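Local atomic coordinates of xylan esterase 1 (Thermoanaerobacterium sp. 'JW/SL YS485', PDB entry 3FCY), a protein that probably removes acetyl groups from xylan and from cephalosporin C, as an alpha/beta-hydrolase of carbohydrate esterase family 7. Residues A133-V138 with F340-Y345; A110-H115 with D200-M205; K98-K103 with D126-V131. All blocks are in the same frame, centred on the assembly; numbering follows the deposited sequence.

Contact 1: A133-V138 with F340-Y345. With CA (calcium ion), chain D.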
# COMPACT_ATOMS: atom_id res chain seq x y z
N ALA A 133 -14.60 -29.67 28.87
CA ALA A 133 -13.61 -30.53 29.50
C ALA A 133 -13.71 -30.49 31.02
O ALA A 133 -12.86 -31.04 31.72
CB ALA A 133 -12.21 -30.11 29.06
N GLY A 134 -14.75 -29.83 31.52
CA GLY A 134 -14.95 -29.75 32.96
C GLY A 134 -14.18 -28.65 33.68
O GLY A 134 -14.14 -28.62 34.91
N PHE A 135 -13.56 -27.76 32.91
CA PHE A 135 -12.79 -26.65 33.48
C PHE A 135 -13.68 -25.47 33.86
O PHE A 135 -14.75 -25.27 33.28
CB PHE A 135 -11.79 -26.08 32.48
CG PHE A 135 -10.48 -26.81 32.40
CD1 PHE A 135 -9.29 -26.08 32.37
CD2 PHE A 135 -10.42 -28.19 32.27
CE1 PHE A 135 -8.06 -26.72 32.20
CE2 PHE A 135 -9.20 -28.85 32.10
CZ PHE A 135 -8.01 -28.11 32.06
N THR A 136 -13.21 -24.69 34.83
CA THR A 136 -13.87 -23.45 35.18
C THR A 136 -13.04 -22.55 34.27
O THR A 136 -11.82 -22.73 34.17
CB THR A 136 -13.63 -23.04 36.65
OG1 THR A 136 -14.68 -23.56 37.46
CG2 THR A 136 -13.60 -21.51 36.80
N VAL A 137 -13.67 -21.61 33.57
CA VAL A 137 -12.93 -20.73 32.67
C VAL A 137 -13.13 -19.26 33.03
O VAL A 137 -14.27 -18.81 33.20
CB VAL A 137 -13.33 -20.95 31.19
CG1 VAL A 137 -12.55 -19.99 30.27
CG2 VAL A 137 -13.07 -22.40 30.78
N VAL A 138 -12.03 -18.53 33.12
CA VAL A 138 -12.05 -17.11 33.46
C VAL A 138 -11.29 -16.34 32.38
O VAL A 138 -10.22 -16.76 31.95
CB VAL A 138 -11.39 -16.85 34.84
CG1 VAL A 138 -11.47 -15.37 35.19
CG2 VAL A 138 -12.09 -17.69 35.91
N PHE A 340 -2.35 -29.92 26.10
CA PHE A 340 -1.38 -29.50 27.12
C PHE A 340 -2.12 -29.11 28.40
O PHE A 340 -1.70 -29.47 29.50
CB PHE A 340 -0.59 -28.29 26.60
CG PHE A 340 0.48 -27.80 27.54
CD1 PHE A 340 1.62 -28.57 27.78
CD2 PHE A 340 0.39 -26.55 28.13
CE1 PHE A 340 2.65 -28.09 28.59
CE2 PHE A 340 1.41 -26.06 28.95
CZ PHE A 340 2.55 -26.84 29.18
N MET A 341 -3.23 -28.39 28.25
CA MET A 341 -4.02 -27.96 29.40
C MET A 341 -4.72 -29.14 30.06
O MET A 341 -4.86 -29.17 31.28
CB MET A 341 -5.05 -26.90 28.99
CG MET A 341 -4.46 -25.49 28.82
SD MET A 341 -3.71 -24.87 30.36
CE MET A 341 -3.02 -23.31 29.81
N LEU A 342 -5.17 -30.09 29.25
CA LEU A 342 -5.85 -31.27 29.78
C LEU A 342 -4.93 -32.04 30.72
O LEU A 342 -5.38 -32.86 31.51
CB LEU A 342 -6.35 -32.16 28.64
CG LEU A 342 -7.59 -31.61 27.93
CD1 LEU A 342 -7.96 -32.47 26.72
CD2 LEU A 342 -8.75 -31.58 28.93
N GLU A 343 -3.63 -31.77 30.63
CA GLU A 343 -2.64 -32.40 31.50
C GLU A 343 -2.86 -31.96 32.95
O GLU A 343 -2.18 -32.43 33.86
CB GLU A 343 -1.21 -32.01 31.08
CG GLU A 343 -0.65 -32.76 29.87
CD GLU A 343 0.72 -32.24 29.44
OE1 GLU A 343 1.51 -31.80 30.31
OE2 GLU A 343 1.02 -32.28 28.23
N LEU A 344 -3.78 -31.03 33.19
CA LEU A 344 -4.03 -30.57 34.56
C LEU A 344 -4.79 -31.62 35.38
O LEU A 344 -4.70 -31.65 36.60
CB LEU A 344 -4.81 -29.25 34.54
CG LEU A 344 -3.96 -28.05 34.09
CD1 LEU A 344 -4.84 -26.82 33.87
CD2 LEU A 344 -2.88 -27.77 35.13
N TYR A 345 -5.55 -32.48 34.70
CA TYR A 345 -6.30 -33.54 35.36
C TYR A 345 -5.34 -34.65 35.73
O TYR A 345 -4.26 -34.70 35.22
CB TYR A 345 -7.34 -34.13 34.41
CG TYR A 345 -8.62 -33.35 34.34
CD1 TYR A 345 -8.98 -32.68 33.17
CD2 TYR A 345 -9.50 -33.33 35.42
CE1 TYR A 345 -10.20 -32.00 33.09
CE2 TYR A 345 -10.71 -32.66 35.35
CZ TYR A 345 -11.05 -32.00 34.18
OH TYR A 345 -12.26 -31.35 34.09
CA CA D . -2.08 -35.05 33.99
O HOH W 1 -3.52 -36.14 31.93
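The phenol of Tyr345 gives its proton to the backbone carbonyl of Ala133 in a very short bond, OH to O 2.5 Å. The oxygen lies at the ring edge, near the ring plane, and the Tyr345 side chain reaches it because CG stands anti to its own carbonyl carbon (chi1 -83°), which brings the hydroxyl end of the ring to the Ala133 carbonyl. The hydroxyl also comes within 3.3 Å of Gly134 CA. That glycine, with its positive phi of 84°, is the C-prime residue of a Schellman motif: Phe135 N bonds to Tyr130 O and Gly134 N to Val131 O, closing helix 128-131 before strand 136-140 begins.

The remaining packing is mostly apolar and centres on Phe135. The Phe135 and Tyr345 side chains slide past each other in opposite directions, their rings meeting obliquely with planes at 72° and CE2 of Phe135 3.5 Å from CE1 of Tyr345. CE1 of Phe135 meets Leu344 CD1 at 3.6 Å, the two side chains crossing at about a right angle, while the backbone carbonyl oxygen of Met341 lies in plane at the ring edge near CZ. Leu342 CD2 also touches Ala133 CB at 3.8 Å.

Backbone carbonyls of the type I turn from Leu342 to Tyr345 bind a calcium ion: Glu343 O at 2.6 Å and Tyr345 O at 2.5 Å, with a water as a further ligand.

Contact 2: A110-H115 with D200-M205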
# COMPACT_ATOMS: atom_id res chain seq x y z
N ALA A 110 -8.86 -25.16 36.28
CA ALA A 110 -9.39 -23.88 35.83
C ALA A 110 -8.40 -23.28 34.84
O ALA A 110 -7.19 -23.52 34.92
CB ALA A 110 -9.58 -22.94 37.02
N LEU A 111 -8.93 -22.52 33.89
CA LEU A 111 -8.10 -21.86 32.89
C LEU A 111 -8.40 -20.37 32.93
O LEU A 111 -9.56 -19.97 32.99
CB LEU A 111 -8.41 -22.40 31.49
CG LEU A 111 -7.80 -21.62 30.31
CD1 LEU A 111 -6.29 -21.79 30.29
CD2 LEU A 111 -8.40 -22.12 29.00
N ILE A 112 -7.35 -19.55 32.92
CA ILE A 112 -7.52 -18.11 32.91
C ILE A 112 -6.95 -17.57 31.60
O ILE A 112 -5.76 -17.69 31.32
CB ILE A 112 -6.76 -17.43 34.08
CG1 ILE A 112 -7.19 -18.04 35.42
CG2 ILE A 112 -7.06 -15.93 34.08
CD1 ILE A 112 -6.40 -17.51 36.62
N ARG A 113 -7.82 -16.99 30.77
CA ARG A 113 -7.40 -16.44 29.49
C ARG A 113 -7.16 -14.94 29.56
O ARG A 113 -7.87 -14.22 30.27
CB ARG A 113 -8.46 -16.72 28.41
CG ARG A 113 -8.37 -18.09 27.75
CD ARG A 113 -9.46 -18.21 26.68
NE ARG A 113 -9.26 -19.35 25.78
CZ ARG A 113 -8.28 -19.43 24.89
NH1 ARG A 113 -7.39 -18.45 24.77
NH2 ARG A 113 -8.19 -20.50 24.10
N PHE A 114 -6.15 -14.49 28.83
CA PHE A 114 -5.80 -13.07 28.75
C PHE A 114 -5.87 -12.69 27.28
O PHE A 114 -5.49 -13.49 26.41
CB PHE A 114 -4.41 -12.86 29.35
CG PHE A 114 -4.33 -13.19 30.82
CD1 PHE A 114 -5.13 -12.51 31.74
CD2 PHE A 114 -3.48 -14.20 31.28
CE1 PHE A 114 -5.09 -12.82 33.10
CE2 PHE A 114 -3.43 -14.53 32.64
CZ PHE A 114 -4.24 -13.84 33.55
N HIS A 115 -6.34 -11.49 26.99
CA HIS A 115 -6.53 -11.06 25.61
C HIS A 115 -5.47 -10.18 24.96
O HIS A 115 -4.57 -9.67 25.63
CB HIS A 115 -7.89 -10.37 25.48
CG HIS A 115 -7.97 -9.07 26.21
ND1 HIS A 115 -7.31 -7.94 25.79
CD2 HIS A 115 -8.62 -8.72 27.36
CE1 HIS A 115 -7.54 -6.95 26.64
NE2 HIS A 115 -8.33 -7.40 27.60
N ASP A 200 -4.21 -26.37 42.74
CA ASP A 200 -2.98 -26.91 42.15
C ASP A 200 -3.17 -27.30 40.68
O ASP A 200 -2.26 -27.86 40.07
CB ASP A 200 -2.49 -28.14 42.92
CG ASP A 200 -2.00 -27.80 44.31
OD1 ASP A 200 -1.38 -26.73 44.49
OD2 ASP A 200 -2.23 -28.63 45.23
N ARG A 201 -4.35 -27.02 40.13
CA ARG A 201 -4.64 -27.37 38.74
C ARG A 201 -5.15 -26.15 37.96
O ARG A 201 -6.22 -26.18 37.35
CB ARG A 201 -5.68 -28.50 38.70
CG ARG A 201 -5.28 -29.76 39.48
CD ARG A 201 -6.40 -30.81 39.49
NE ARG A 201 -6.13 -31.92 40.41
CZ ARG A 201 -5.43 -33.01 40.11
NH1 ARG A 201 -4.91 -33.17 38.90
NH2 ARG A 201 -5.24 -33.95 41.03
N VAL A 202 -4.38 -25.06 37.99
CA VAL A 202 -4.76 -23.83 37.30
C VAL A 202 -3.78 -23.50 36.17
O VAL A 202 -2.57 -23.51 36.37
CB VAL A 202 -4.83 -22.62 38.27
CG1 VAL A 202 -5.11 -21.34 37.49
CG2 VAL A 202 -5.93 -22.84 39.30
N GLY A 203 -4.33 -23.20 35.00
CA GLY A 203 -3.51 -22.84 33.86
C GLY A 203 -3.90 -21.47 33.32
O GLY A 203 -5.03 -21.01 33.54
N VAL A 204 -2.98 -20.82 32.64
CA VAL A 204 -3.23 -19.50 32.06
C VAL A 204 -2.82 -19.54 30.59
O VAL A 204 -1.89 -20.26 30.22
CB VAL A 204 -2.45 -18.39 32.80
CG1 VAL A 204 -2.80 -18.42 34.29
CG2 VAL A 204 -0.96 -18.57 32.61
N MET A 205 -3.51 -18.77 29.76
CA MET A 205 -3.23 -18.78 28.33
C MET A 205 -3.64 -17.49 27.62
O MET A 205 -4.54 -16.78 28.07
CB MET A 205 -3.96 -19.97 27.70
CG MET A 205 -3.95 -20.04 26.19
SD MET A 205 -4.67 -21.61 25.63
CE MET A 205 -6.29 -21.47 26.31
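Met205 lays its methyl over one face of the Arg113 guanidinium, CE shifted toward the rim and unusually close to NH2 at 3.1 Å. The two side chains lie side by side and point the same way. Met205 sets out with CG anti to the backbone N (chi1 172°), runs straight to SD and then bends at chi3 (60°), and this last bend turns the methyl onto the guanidinium. The same CE is pressed against Leu111 CD2 at 3.5 Å, closer than usual for two methyl groups, with the leucine coming in obliquely. Leu111 and Arg113 thus share a face of the sheet with Met205, and Gly203, opposite Leu111 in the register, adds no side chain there.

On the other face Ile112 touches two valines of the neighbouring strand, its CD1 meeting Val202 CG1 and its CB meeting Val204 CG1, both at 4.1 Å. Phe114 crosses Val204 at a slant, CE2 4.0 Å from CB.

The two strands pair in parallel, their segment axes 19° apart, Ala110 with Val202 through Arg113 with Met205. Five backbone bonds alternate between them, from Ala110 N to Arg201 O up to Phe114 N to Met205 O; the straightest is Gly203 N to Ala110 O at 2.9 Å.

The pair lies inside the alpha/beta-hydrolase sheet, with strand 136-140 beyond 108-114 and strand 226-230 beyond 202-207. Helix 176-192 packs on Ala110, Ile112, Phe114 and Val202; helix 209-220, which follows the predicted nucleophile elbow, packs on Phe114 and Val204.

Contact 3: K98-K103 with D126-V131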
# COMPACT_ATOMS: atom_id res chain seq x y z
N LYS A 98 -14.82 -12.48 32.71
CA LYS A 98 -15.93 -13.39 32.47
C LYS A 98 -15.59 -14.59 33.36
O LYS A 98 -14.42 -14.89 33.55
CB LYS A 98 -15.99 -13.83 31.00
CG LYS A 98 -16.61 -12.81 30.06
CD LYS A 98 -16.66 -13.36 28.63
CE LYS A 98 -17.55 -12.50 27.73
NZ LYS A 98 -17.10 -11.08 27.69
N TYR A 99 -16.61 -15.25 33.88
CA TYR A 99 -16.40 -16.41 34.76
C TYR A 99 -17.46 -17.46 34.46
O TYR A 99 -18.65 -17.24 34.68
CB TYR A 99 -16.46 -15.95 36.22
CG TYR A 99 -16.54 -17.04 37.28
CD1 TYR A 99 -15.80 -18.21 37.18
CD2 TYR A 99 -17.33 -16.86 38.42
CE1 TYR A 99 -15.83 -19.19 38.19
CE2 TYR A 99 -17.37 -17.82 39.43
CZ TYR A 99 -16.62 -18.97 39.31
OH TYR A 99 -16.65 -19.90 40.33
N ILE A 100 -17.01 -18.59 33.93
CA ILE A 100 -17.91 -19.69 33.58
C ILE A 100 -17.58 -20.90 34.45
O ILE A 100 -16.45 -21.39 34.47
CB ILE A 100 -17.76 -20.09 32.10
CG1 ILE A 100 -17.85 -18.83 31.21
CG2 ILE A 100 -18.87 -21.06 31.72
CD1 ILE A 100 -17.54 -19.09 29.75
N LYS A 101 -18.59 -21.37 35.17
CA LYS A 101 -18.44 -22.50 36.07
C LYS A 101 -19.31 -23.66 35.61
O LYS A 101 -20.53 -23.52 35.48
CB LYS A 101 -18.84 -22.06 37.48
CG LYS A 101 -18.72 -23.12 38.55
CD LYS A 101 -19.28 -22.60 39.87
CE LYS A 101 -19.24 -23.67 40.94
NZ LYS A 101 -19.84 -23.18 42.22
N PRO A 102 -18.69 -24.83 35.36
CA PRO A 102 -19.47 -25.99 34.91
C PRO A 102 -20.37 -26.51 36.03
O PRO A 102 -20.00 -26.44 37.21
CB PRO A 102 -18.39 -26.99 34.52
CG PRO A 102 -17.28 -26.68 35.49
CD PRO A 102 -17.27 -25.17 35.50
N LYS A 103 -21.54 -27.02 35.67
CA LYS A 103 -22.46 -27.56 36.66
C LYS A 103 -22.09 -29.01 36.95
O LYS A 103 -22.81 -29.93 36.59
CB LYS A 103 -23.90 -27.49 36.16
CG LYS A 103 -24.55 -26.11 36.23
CD LYS A 103 -26.02 -26.23 35.84
CE LYS A 103 -26.76 -24.91 35.95
NZ LYS A 103 -28.19 -25.08 35.57
N ASP A 126 -17.16 -19.26 22.84
CA ASP A 126 -15.90 -19.91 22.49
C ASP A 126 -15.02 -20.27 23.69
O ASP A 126 -13.95 -20.85 23.53
CB ASP A 126 -15.12 -19.07 21.47
CG ASP A 126 -14.81 -17.68 21.98
OD1 ASP A 126 -13.92 -17.55 22.85
OD2 ASP A 126 -15.46 -16.72 21.51
N LYS A 127 -15.48 -19.92 24.89
CA LYS A 127 -14.75 -20.25 26.11
C LYS A 127 -15.26 -21.61 26.58
O LYS A 127 -14.64 -22.27 27.41
CB LYS A 127 -15.00 -19.21 27.21
CG LYS A 127 -14.64 -17.77 26.86
CD LYS A 127 -13.16 -17.63 26.50
CE LYS A 127 -12.80 -16.17 26.19
NZ LYS A 127 -13.62 -15.61 25.07
N LEU A 128 -16.41 -22.02 26.04
CA LEU A 128 -17.04 -23.27 26.43
C LEU A 128 -16.33 -24.54 25.97
O LEU A 128 -16.68 -25.64 26.41
CB LEU A 128 -18.49 -23.30 25.93
CG LEU A 128 -19.40 -22.19 26.48
CD1 LEU A 128 -20.78 -22.30 25.84
CD2 LEU A 128 -19.48 -22.30 28.01
N ASN A 129 -15.34 -24.42 25.10
CA ASN A 129 -14.62 -25.61 24.66
C ASN A 129 -13.89 -26.23 25.85
O ASN A 129 -13.81 -27.46 25.96
CB ASN A 129 -13.65 -25.27 23.52
CG ASN A 129 -12.60 -24.26 23.91
OD1 ASN A 129 -12.84 -23.38 24.73
ND2 ASN A 129 -11.42 -24.36 23.30
N TYR A 130 -13.39 -25.40 26.75
CA TYR A 130 -12.72 -25.94 27.94
C TYR A 130 -13.73 -26.31 29.02
O TYR A 130 -13.47 -27.16 29.86
CB TYR A 130 -11.69 -24.94 28.49
CG TYR A 130 -10.38 -24.98 27.73
CD1 TYR A 130 -10.20 -24.20 26.58
CD2 TYR A 130 -9.34 -25.82 28.14
CE1 TYR A 130 -9.01 -24.27 25.86
CE2 TYR A 130 -8.15 -25.89 27.42
CZ TYR A 130 -8.00 -25.11 26.28
OH TYR A 130 -6.82 -25.16 25.57
N VAL A 131 -14.89 -25.67 28.99
CA VAL A 131 -15.93 -25.99 29.97
C VAL A 131 -16.39 -27.41 29.64
O VAL A 131 -16.74 -28.19 30.53
CB VAL A 131 -17.13 -25.01 29.88
CG1 VAL A 131 -18.26 -25.48 30.80
CG2 VAL A 131 -16.69 -23.61 30.29
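Pro102 and Val131 bring the two backbones closest, CA atoms 6.1 Å apart, where the end of strand 98-102 passes the last residue of the 126-131 segment. That second segment is a 3-10 turn at 126-127 running into a weakly bonded helix at about 128-131; Lys127 and Val131 point at the strand and Leu128 reaches it with the end of its side chain.

Ile100 is the centre of the packing and uses both branches. Its CG2, anti to the backbone N, meets Val131 CG2 at 3.6 Å and Leu128 CD2 at 4.0 Å. The other branch, CG1 anti to the carbonyl carbon (chi1 -50°), carries CD1 to Lys127 CB, also at 3.6 Å. Against each of these three partners the isoleucine side chain crosses at about a right angle. Val131 divides its methyls between neighbours, since CG1 leans on Pro102 CB at 4.0 Å.

The helical segment belongs to the beta-alpha-beta crossover that joins the parallel strands 108-114 and 136-140. Here it lies against the next strand over, 94-102, which is antiparallel to 136-140 and to 80-88; Ala80 of the latter touches both Ile100 and Val131.

The amino end of Lys127 is held by polar partners. Bent at chi2 and chi4, the chain puts NZ 3.0 Å from Asp126 OD1 in a salt bridge, on the syn side and somewhat out of the carboxylate plane, and NZ also bonds Ser121 O and Asp123 O. At the subunit interface, Leu128 packs on Met338 of the second subunit, and Asn129 on Leu128 of that subunit.

All three contacts involve one sheet, their centres 8 to 12 Å apart. Strand 136-140 of contact 1 lies between 94-102 of contact 3 and 108-114 of contact 2: in probable hydrogen bonds, Val137 O takes Ile100 N at 2.8 Å, and Val138 O takes Arg113 N at 2.7 Å. Tyr130 ties contact 3 to contact 2, its OH 3.8 Å from Met205 CE. At the calcium end, Leu344 O of contact 1 meets Arg201 NH1 of contact 2 at 2.8 Å, and the Arg201 side chain stands about 6 Å from the ion. At the opposite end of contact 2, strand 202-207 leads into the elbow carrying Ser208, the predicted nucleophile.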